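Local atomic coordinates of formate oxidase (Aspergillus oryzae, PDB entry 5ZU2), a protein that probably oxidises formate with the help of a bound flavin cofactor, as a member of the GMC oxidoreductase family. Residues Y98-P103 / C199-Y204; A38-P43 / G87-G92; H105-D110 / L387-F392. The protein carries 1 engineered substitution. One frame throughout, in Å; residues are numbered along the deposited sequence.

Contact 1 (Y98-P103 / C199-Y204). With FAD (flavin-adenine dinucleotide), chain D.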
# COMPACT_ATOMS: atom_id res chain seq x y z
N TYR A 98 -0.55 7.50 2.06
CA TYR A 98 -1.63 8.49 2.04
C TYR A 98 -2.85 8.07 2.87
O TYR A 98 -3.99 8.46 2.58
CB TYR A 98 -1.99 8.83 0.59
CG TYR A 98 -0.75 9.31 -0.13
CD1 TYR A 98 0.14 10.20 0.50
CD2 TYR A 98 -0.41 8.84 -1.39
CE1 TYR A 98 1.32 10.62 -0.12
CE2 TYR A 98 0.76 9.26 -2.03
CZ TYR A 98 1.62 10.15 -1.39
OH TYR A 98 2.79 10.56 -2.01
N PHE A 99 -2.60 7.32 3.94
CA PHE A 99 -3.45 7.22 5.13
C PHE A 99 -4.73 6.41 5.04
O PHE A 99 -5.20 5.96 6.08
CB PHE A 99 -3.85 8.63 5.56
CG PHE A 99 -2.71 9.56 5.67
CD1 PHE A 99 -1.83 9.46 6.73
CD2 PHE A 99 -2.48 10.53 4.70
CE1 PHE A 99 -0.75 10.34 6.85
CE2 PHE A 99 -1.39 11.37 4.79
CZ PHE A 99 -0.53 11.28 5.87
N THR A 100 -5.21 6.08 3.83
CA THR A 100 -6.51 5.44 3.71
C THR A 100 -6.50 4.06 4.34
O THR A 100 -5.55 3.29 4.15
CB THR A 100 -6.95 5.34 2.26
OG1 THR A 100 -7.06 6.66 1.72
CG2 THR A 100 -8.30 4.65 2.17
N TRP A 101 -7.53 3.77 5.12
CA TRP A 101 -7.64 2.54 5.91
C TRP A 101 -8.91 1.83 5.50
O TRP A 101 -10.01 2.26 5.88
CB TRP A 101 -7.65 2.87 7.40
CG TRP A 101 -7.72 1.66 8.31
CD1 TRP A 101 -8.85 1.05 8.78
CD2 TRP A 101 -6.61 0.94 8.86
NE1 TRP A 101 -8.51 -0.01 9.58
CE2 TRP A 101 -7.15 -0.10 9.65
CE3 TRP A 101 -5.22 1.05 8.75
CZ2 TRP A 101 -6.35 -1.01 10.32
CZ3 TRP A 101 -4.43 0.16 9.42
CH2 TRP A 101 -4.99 -0.86 10.20
N VAL A 102 -8.76 0.75 4.73
CA VAL A 102 -9.89 0.05 4.13
C VAL A 102 -9.48 -1.40 3.89
O VAL A 102 -8.42 -1.65 3.31
CB VAL A 102 -10.35 0.76 2.84
CG1 VAL A 102 -9.15 1.05 1.94
CG2 VAL A 102 -11.40 -0.06 2.10
N PRO A 103 -10.24 -2.38 4.35
CA PRO A 103 -9.77 -3.77 4.25
C PRO A 103 -9.87 -4.38 2.86
O PRO A 103 -8.92 -5.01 2.40
CB PRO A 103 -10.68 -4.53 5.23
CG PRO A 103 -11.94 -3.69 5.32
CD PRO A 103 -11.55 -2.26 5.01
N CYS A 199 -13.99 8.14 4.16
CA CYS A 199 -12.94 7.16 4.42
C CYS A 199 -12.40 7.34 5.83
O CYS A 199 -12.45 8.43 6.42
CB CYS A 199 -11.80 7.31 3.41
SG CYS A 199 -11.06 8.99 3.28
N CYS A 200 -11.85 6.25 6.37
CA CYS A 200 -11.07 6.29 7.61
C CYS A 200 -9.59 6.37 7.26
O CYS A 200 -9.17 6.02 6.16
CB CYS A 200 -11.34 5.06 8.48
SG CYS A 200 -13.02 5.04 9.20
N ASP A 201 -8.80 6.86 8.22
CA ASP A 201 -7.42 7.21 7.96
C ASP A 201 -6.52 6.87 9.13
O ASP A 201 -6.91 6.94 10.29
CB ASP A 201 -7.29 8.69 7.64
CG ASP A 201 -7.81 9.02 6.28
OD1 ASP A 201 -7.12 8.68 5.29
OD2 ASP A 201 -8.92 9.60 6.17
N THR A 202 -5.27 6.51 8.81
CA THR A 202 -4.25 6.40 9.84
C THR A 202 -3.78 7.81 10.20
O THR A 202 -2.59 8.12 10.12
CB THR A 202 -3.06 5.51 9.39
OG1 THR A 202 -2.68 5.82 8.04
CG2 THR A 202 -3.41 4.01 9.51
N ILE A 203 -4.75 8.66 10.56
CA ILE A 203 -4.51 10.01 11.09
C ILE A 203 -5.38 10.18 12.33
O ILE A 203 -6.52 9.71 12.36
CB ILE A 203 -4.84 11.11 10.05
CG1 ILE A 203 -3.99 10.94 8.79
CG2 ILE A 203 -4.65 12.49 10.66
CD1 ILE A 203 -4.44 11.77 7.59
N TYR A 204 -4.83 10.80 13.37
CA TYR A 204 -5.65 11.13 14.52
C TYR A 204 -5.09 12.38 15.20
O TYR A 204 -3.88 12.49 15.40
CB TYR A 204 -5.74 9.96 15.51
CG TYR A 204 -6.64 10.23 16.70
CD1 TYR A 204 -7.96 10.63 16.52
CD2 TYR A 204 -6.19 10.06 18.01
CE1 TYR A 204 -8.80 10.87 17.60
CE2 TYR A 204 -7.01 10.28 19.10
CZ TYR A 204 -8.32 10.69 18.89
OH TYR A 204 -9.13 10.91 19.96
PA FAD D . 7.25 -1.48 4.18
O1A FAD D . 7.74 -0.72 3.02
O2A FAD D . 6.25 -0.73 5.04
O5B FAD D . 8.48 -1.96 5.14
C5B FAD D . 9.74 -2.42 4.61
C4B FAD D . 10.82 -1.95 5.55
O4B FAD D . 12.05 -2.68 5.30
C3B FAD D . 11.17 -0.47 5.46
O3B FAD D . 11.32 0.12 6.75
C2B FAD D . 12.51 -0.47 4.73
O2B FAD D . 13.34 0.66 5.01
C1B FAD D . 13.12 -1.77 5.25
N9A FAD D . 14.16 -2.31 4.39
C8A FAD D . 14.01 -2.62 3.07
N7A FAD D . 15.10 -3.10 2.50
C5A FAD D . 16.04 -3.07 3.52
C6A FAD D . 17.39 -3.44 3.56
N6A FAD D . 18.06 -3.91 2.50
N1A FAD D . 18.05 -3.30 4.74
C2A FAD D . 17.38 -2.82 5.79
N3A FAD D . 16.10 -2.43 5.87
C4A FAD D . 15.48 -2.58 4.69
N1 FAD D . -1.79 1.81 1.60
C2 FAD D . -3.06 2.07 2.01
O2 FAD D . -3.78 1.19 2.51
N3 FAD D . -3.58 3.37 1.87
C4 FAD D . -2.91 4.47 1.33
O4 FAD D . -3.47 5.56 1.25
C4X FAD D . -1.55 4.16 0.90
N5 FAD D . -0.83 5.13 0.38
C5X FAD D . 0.46 4.84 -0.03
C6 FAD D . 1.23 5.87 -0.57
C7 FAD D . 2.54 5.64 -0.98
C7M FAD D . 3.34 6.78 -1.56
C8 FAD D . 3.09 4.35 -0.84
C8M FAD D . 4.50 4.07 -1.27
C9 FAD D . 2.32 3.32 -0.29
C9A FAD D . 1.01 3.55 0.11
N10 FAD D . 0.21 2.54 0.70
C10 FAD D . -1.08 2.81 1.09
C1' FAD D . 0.69 1.16 0.81
C2' FAD D . 1.16 0.77 2.19
O2' FAD D . 1.80 1.88 2.83
C3' FAD D . 2.17 -0.37 2.03
O3' FAD D . 1.65 -1.37 1.17
C4' FAD D . 2.64 -1.03 3.33
O4' FAD D . 3.11 -0.01 4.21
C5' FAD D . 3.68 -2.08 3.01
O5' FAD D . 4.18 -2.64 4.24
P FAD D . 5.37 -3.65 4.27
O1P FAD D . 5.63 -3.89 5.75
O2P FAD D . 5.03 -4.78 3.34
O3P FAD D . 6.59 -2.83 3.68
O HOH W 1 -7.83 9.04 2.90
O HOH W 2 -11.82 3.78 4.89

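Contact 2 (A38-P43 / G87-G92). With FAD (flavin-adenine dinucleotide), chain D.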
# COMPACT_ATOMS: atom_id res chain seq x y z
N ALA A 38 17.02 0.01 7.60
CA ALA A 38 17.99 0.78 6.81
C ALA A 38 17.92 2.28 7.09
O ALA A 38 18.95 2.95 7.08
CB ALA A 38 17.82 0.50 5.31
N GLY A 39 16.72 2.81 7.36
CA GLY A 39 16.53 4.24 7.55
C GLY A 39 16.59 4.64 9.02
O GLY A 39 16.91 3.84 9.90
N ILE A 40 16.23 5.91 9.27
CA ILE A 40 16.30 6.49 10.62
C ILE A 40 15.41 5.76 11.62
O ILE A 40 14.38 5.15 11.27
CB ILE A 40 15.91 7.98 10.59
CG1 ILE A 40 14.52 8.15 9.99
CG2 ILE A 40 16.93 8.84 9.83
CD1 ILE A 40 13.82 9.35 10.53
N GLY A 41 15.79 5.85 12.90
CA GLY A 41 15.06 5.26 14.01
C GLY A 41 14.07 6.17 14.68
O GLY A 41 13.28 5.70 15.51
N ASN A 42 14.06 7.46 14.37
CA ASN A 42 13.25 8.44 15.10
C ASN A 42 12.26 9.19 14.21
O ASN A 42 12.24 10.42 14.22
CB ASN A 42 14.17 9.41 15.82
CG ASN A 42 15.09 10.17 14.85
OD1 ASN A 42 15.48 9.65 13.80
ND2 ASN A 42 15.46 11.38 15.23
N PRO A 43 11.39 8.48 13.47
CA PRO A 43 10.47 9.18 12.56
C PRO A 43 9.50 10.11 13.28
O PRO A 43 8.95 11.01 12.64
CB PRO A 43 9.70 8.04 11.87
CG PRO A 43 9.79 6.89 12.84
CD PRO A 43 11.17 7.02 13.47
N GLY A 87 8.91 3.57 1.74
CA GLY A 87 9.45 4.21 2.93
C GLY A 87 10.79 3.63 3.32
O GLY A 87 10.97 2.41 3.35
N LYS A 88 11.75 4.51 3.61
CA LYS A 88 13.08 4.16 4.10
C LYS A 88 13.27 4.94 5.40
O LYS A 88 13.76 6.08 5.40
CB LYS A 88 14.13 4.48 3.06
CG LYS A 88 15.55 4.16 3.47
CD LYS A 88 16.53 4.36 2.30
CE LYS A 88 17.97 4.14 2.77
NZ LYS A 88 18.95 4.18 1.65
N THR A 89 12.79 4.33 6.49
CA THR A 89 12.68 4.89 7.84
C THR A 89 12.01 3.83 8.70
O THR A 89 11.33 2.95 8.17
CB THR A 89 11.84 6.17 7.86
OG1 THR A 89 11.54 6.51 9.21
CG2 THR A 89 10.53 5.97 7.09
N LEU A 90 12.18 3.93 10.01
CA LEU A 90 11.33 3.13 10.89
C LEU A 90 9.87 3.43 10.57
O LEU A 90 9.49 4.58 10.34
CB LEU A 90 11.63 3.41 12.37
CG LEU A 90 11.01 2.46 13.42
CD1 LEU A 90 11.64 1.05 13.42
CD2 LEU A 90 11.12 3.05 14.81
N GLY A 91 9.06 2.38 10.52
CA GLY A 91 7.71 2.49 10.01
C GLY A 91 7.57 2.18 8.54
O GLY A 91 6.44 2.02 8.06
N GLY A 92 8.67 2.14 7.79
CA GLY A 92 8.59 1.77 6.39
C GLY A 92 7.65 2.64 5.59
O GLY A 92 7.63 3.88 5.70
PA FAD D . 7.25 -1.48 4.18
O1A FAD D . 7.74 -0.72 3.02
O2A FAD D . 6.25 -0.73 5.04
O5B FAD D . 8.48 -1.96 5.14
C5B FAD D . 9.74 -2.42 4.61
C4B FAD D . 10.82 -1.95 5.55
O4B FAD D . 12.05 -2.68 5.30
C3B FAD D . 11.17 -0.47 5.46
O3B FAD D . 11.32 0.12 6.75
C2B FAD D . 12.51 -0.47 4.73
O2B FAD D . 13.34 0.66 5.01
C1B FAD D . 13.12 -1.77 5.25
N9A FAD D . 14.16 -2.31 4.39
C8A FAD D . 14.01 -2.62 3.07
N7A FAD D . 15.10 -3.10 2.50
C5A FAD D . 16.04 -3.07 3.52
C6A FAD D . 17.39 -3.44 3.56
N6A FAD D . 18.06 -3.91 2.50
N1A FAD D . 18.05 -3.30 4.74
C2A FAD D . 17.38 -2.82 5.79
N3A FAD D . 16.10 -2.43 5.87
C4A FAD D . 15.48 -2.58 4.69
N1 FAD D . -1.79 1.81 1.60
C2 FAD D . -3.06 2.07 2.01
O2 FAD D . -3.78 1.19 2.51
N3 FAD D . -3.58 3.37 1.87
C4 FAD D . -2.91 4.47 1.33
O4 FAD D . -3.47 5.56 1.25
C4X FAD D . -1.55 4.16 0.90
N5 FAD D . -0.83 5.13 0.38
C5X FAD D . 0.46 4.84 -0.03
C6 FAD D . 1.23 5.87 -0.57
C7 FAD D . 2.54 5.64 -0.98
C7M FAD D . 3.34 6.78 -1.56
C8 FAD D . 3.09 4.35 -0.84
C8M FAD D . 4.50 4.07 -1.27
C9 FAD D . 2.32 3.32 -0.29
C9A FAD D . 1.01 3.55 0.11
N10 FAD D . 0.21 2.54 0.70
C10 FAD D . -1.08 2.81 1.09
C1' FAD D . 0.69 1.16 0.81
C2' FAD D . 1.16 0.77 2.19
O2' FAD D . 1.80 1.88 2.83
C3' FAD D . 2.17 -0.37 2.03
O3' FAD D . 1.65 -1.37 1.17
C4' FAD D . 2.64 -1.03 3.33
O4' FAD D . 3.11 -0.01 4.21
C5' FAD D . 3.68 -2.08 3.01
O5' FAD D . 4.18 -2.64 4.24
P FAD D . 5.37 -3.65 4.27
O1P FAD D . 5.63 -3.89 5.75
O2P FAD D . 5.03 -4.78 3.34
O3P FAD D . 6.59 -2.83 3.68
O HOH W 3 15.89 7.37 6.75

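Contact 3 (H105-D110 / L387-F392)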
# COMPACT_ATOMS: atom_id res chain seq x y z
N HIS A 105 -12.72 -6.61 0.04
CA HIS A 105 -13.99 -7.28 -0.19
C HIS A 105 -13.93 -8.74 0.26
O HIS A 105 -12.92 -9.42 0.05
CB HIS A 105 -14.35 -7.16 -1.67
CG HIS A 105 -15.76 -7.53 -1.99
ND1 HIS A 105 -16.20 -8.83 -2.01
CD2 HIS A 105 -16.83 -6.75 -2.28
CE1 HIS A 105 -17.48 -8.85 -2.32
NE2 HIS A 105 -17.89 -7.60 -2.49
N LYS A 106 -15.01 -9.22 0.88
CA LYS A 106 -15.02 -10.56 1.46
C LYS A 106 -14.79 -11.63 0.40
O LYS A 106 -14.04 -12.59 0.62
CB LYS A 106 -16.34 -10.78 2.21
CG LYS A 106 -16.65 -12.21 2.66
CD LYS A 106 -17.96 -12.24 3.48
CE LYS A 106 -18.51 -13.67 3.76
NZ LYS A 106 -17.87 -14.71 2.92
N ALA A 107 -15.42 -11.49 -0.77
CA ALA A 107 -15.24 -12.51 -1.79
C ALA A 107 -13.77 -12.65 -2.18
O ALA A 107 -13.30 -13.76 -2.46
CB ALA A 107 -16.09 -12.16 -3.01
N THR A 108 -13.04 -11.54 -2.21
CA THR A 108 -11.64 -11.58 -2.59
C THR A 108 -10.81 -12.34 -1.56
O THR A 108 -10.04 -13.25 -1.90
CB THR A 108 -11.12 -10.15 -2.78
OG1 THR A 108 -11.77 -9.56 -3.90
CG2 THR A 108 -9.60 -10.16 -3.01
N PHE A 109 -10.94 -11.96 -0.28
CA PHE A 109 -10.22 -12.66 0.77
C PHE A 109 -10.62 -14.13 0.86
O PHE A 109 -9.77 -14.99 1.12
CB PHE A 109 -10.46 -11.96 2.10
CG PHE A 109 -9.64 -10.72 2.29
CD1 PHE A 109 -8.32 -10.81 2.73
CD2 PHE A 109 -10.19 -9.46 2.05
CE1 PHE A 109 -7.56 -9.66 2.94
CE2 PHE A 109 -9.44 -8.31 2.24
CZ PHE A 109 -8.12 -8.41 2.69
N ASP A 110 -11.89 -14.45 0.62
CA ASP A 110 -12.29 -15.85 0.66
C ASP A 110 -11.49 -16.68 -0.33
O ASP A 110 -11.18 -17.85 -0.06
CB ASP A 110 -13.79 -15.99 0.40
CG ASP A 110 -14.63 -15.77 1.65
OD1 ASP A 110 -14.07 -15.71 2.77
OD2 ASP A 110 -15.88 -15.69 1.52
N LEU A 387 -17.24 -11.89 -8.64
CA LEU A 387 -17.97 -12.12 -7.40
C LEU A 387 -18.52 -10.82 -6.82
O LEU A 387 -18.69 -10.70 -5.61
CB LEU A 387 -17.08 -12.83 -6.37
CG LEU A 387 -16.31 -14.07 -6.83
CD1 LEU A 387 -15.49 -14.66 -5.71
CD2 LEU A 387 -17.27 -15.13 -7.40
N GLY A 388 -18.76 -9.82 -7.66
CA GLY A 388 -19.45 -8.63 -7.21
C GLY A 388 -18.61 -7.58 -6.52
O GLY A 388 -19.18 -6.63 -5.97
N GLN A 389 -17.29 -7.72 -6.51
CA GLN A 389 -16.44 -6.73 -5.86
C GLN A 389 -16.36 -5.45 -6.71
O GLN A 389 -16.81 -5.41 -7.86
CB GLN A 389 -15.08 -7.36 -5.52
CG GLN A 389 -14.42 -8.09 -6.61
CD GLN A 389 -14.70 -9.58 -6.62
OE1 GLN A 389 -15.61 -10.04 -7.32
NE2 GLN A 389 -13.89 -10.35 -5.90
N PRO A 390 -15.83 -4.36 -6.15
CA PRO A 390 -15.71 -3.13 -6.95
C PRO A 390 -14.81 -3.31 -8.16
O PRO A 390 -14.09 -4.31 -8.32
CB PRO A 390 -15.09 -2.13 -5.96
CG PRO A 390 -15.21 -2.72 -4.64
CD PRO A 390 -15.25 -4.19 -4.81
N HIS A 391 -14.91 -2.34 -9.07
CA HIS A 391 -13.95 -2.20 -10.15
C HIS A 391 -12.92 -1.12 -9.87
O HIS A 391 -11.76 -1.26 -10.27
CB HIS A 391 -14.67 -1.89 -11.48
CG HIS A 391 -15.40 -3.06 -12.05
ND1 HIS A 391 -16.63 -2.94 -12.66
CD2 HIS A 391 -15.08 -4.38 -12.10
CE1 HIS A 391 -17.03 -4.13 -13.08
NE2 HIS A 391 -16.11 -5.02 -12.75
N PHE A 392 -13.29 -0.05 -9.17
CA PHE A 392 -12.38 1.06 -8.93
C PHE A 392 -12.39 1.49 -7.47
O PHE A 392 -13.35 1.25 -6.73
CB PHE A 392 -12.72 2.25 -9.82
CG PHE A 392 -12.37 2.01 -11.26
CD1 PHE A 392 -11.09 2.30 -11.73
CD2 PHE A 392 -13.29 1.42 -12.12
CE1 PHE A 392 -10.75 2.04 -13.06
CE2 PHE A 392 -12.97 1.16 -13.43
CZ PHE A 392 -11.69 1.47 -13.90

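Contact 1 (Y98-P103 / C199-Y204)
Thr100 and Asp201 form an antiparallel, non-hydrogen-bonded pair where strand 100-101 meets strand 195-204, in the large mixed sheet beside the flavin ring of FAD. Two backbone bonds flank the pair: Thr202 N to Phe99 O (2.8 Å, 162° at the hydrogen) and Trp101 N to Cys200 O (3.0 Å). Asp201 CA also points its hydrogen at Phe99 O. The chain then bends in an inverse gamma turn centred on Thr202. Next along the chain, Ile203 lies over one face of the Phe99 ring, with its CD1 3.6 Å from the ring centroid, a CH-pi contact. Thr202 CG2 meets the indole of Trp101 obliquely, 3.6 Å from CE3. With CG anti to the backbone N (chi1 -179°), the Trp101 side chain also touches Asn556 of helix 555-572. A water accepts from Thr100 OG1 and donates to Asp201 OD1, bridging two side chains that do not bond directly.

The other side of Thr100 serves the cofactor. Thr100 N donates to FAD O4 at 3.2 Å, and Thr100 O takes a weak bond from FAD N3 at 3.0 Å. Tyr98 lays one ring face against FAD C6, with CD2 3.5 Å away. Gln555, another FAD-binding residue, bonds to both Thr100 O and Thr202 OG1.

The backbone of Thr100 thus reads the donor and acceptor of the flavin pyrimidine edge. The flanking backbone bonds tie that backbone to strand 195-204, and the water links the Thr100 and Asp201 side chains.

Contact 2 (A38-P43 / G87-G92)
The backbones of two irregular loops come within 3.9 Å at Gly39 CA and Thr89 CA, and Leu90 N donates to Ile40 O at 2.8 Å, with 161° at the hydrogen. Having no side chain, Gly39 allows this close approach. On the other loop, the chain folds into a type II turn from Thr89 to Gly92, closed by Gly92 N on Thr89 O. Gly91 takes the third place of the turn with a positive phi of 93°. A water accepts from Ile40 N and donates to Lys88 O, a second bridge between the loops.

Ile40 and Thr89 lie side by side and point the same way, with Ile40 CG1 3.5 Å from Thr89 OG1. That hydroxyl sits anti to the Thr89 backbone N (chi1 168°). From there Thr89 OG1 donates to Leu90 O at 3.0 Å, which holds its rotation. Leu90 O accepts from Ser95 OG as well. The Pro43 ring packs across the base of Leu90, CD on CB at 3.8 Å, while Leu90 CD2 lies 3.5 Å from Gly41 O.

Both loops border the adenosine half of FAD. Ala38 CB is 3.4 Å from C2A of the adenine, and Thr89 O is 3.2 Å from O3B of the ribose. The extended Lys88 chain forms a cation-pi contact with Trp65.

Loop 38-43 follows strand 33-36 of the parallel sheet and leads to helix 47-50, whose Ile49 touches both Pro43 and Thr89. Loop 87-92 lies between strands 83-84 and 100-101. Gly91 bonds by its backbone to Gly14, in the glycine-rich turn between strand 9-12 and helix 16-25.

Contact 3 (H105-D110 / L387-F392)
His105 turns one ring face to Gln389, whose CB lies over it 3.8 Å from the ring centroid, a CH-pi contact. The two side chains cross at about a right angle, yet the imidazole and amide planes are only 25° apart. His105 CG is anti to the backbone N (chi1 -167°), which lays the ring against the Gln389 side chain. Pro390 CD comes to the same ring obliquely, 3.9 Å from His105 CD2. His105 is the N-cap of helix 106-110, and His105 ND1 accepts from Ala107 N at 3.0 Å, a capping bond.

The Gln389 chain bends at chi2, and both ends of its amide are used. Gln389 NE2 donates to Thr108 OG1 at 3.0 Å, in the amide plane and nearly straight (164°). Gln389 OE1 accepts from Leu387 N at 2.8 Å, within its own loop. Thr108 OG1 has a further partner in Asp551. Nearer the surface, Ala107 CB packs on Leu387 CB at 3.6 Å.

The bonding fixes several groups. Bonds at both ends should stop the Gln389 amide from flipping. Since Thr108 OG1 accepts from Gln389, its own proton probably goes to Asp551. His105 ND1 acts as an acceptor, so a neutral ring would be expected to carry its proton on NE2.

Contacts 1 and 2 both touch FAD, at the flavin and adenosine ends, with centres about 20 Å apart. Contact 2 closes along the chain before contact 1 opens. Contact 3 lies away from the annotated sites. Its centre is about 19 Å from that of contact 1 and about 33 Å from that of contact 2, which is on the opposite side of the chain centre. Contacts 1 and 3 cross in sequence: 98-103 and 105-110 come first, then 199-204 and 387-392. They touch where Pro103 O packs on Phe109 CE2. Strands 100-101, 195-204 and 392-397 belong to one mixed sheet. The flavin-binding segment 98-103 and the helix just after it are each joined to a later part of the chain.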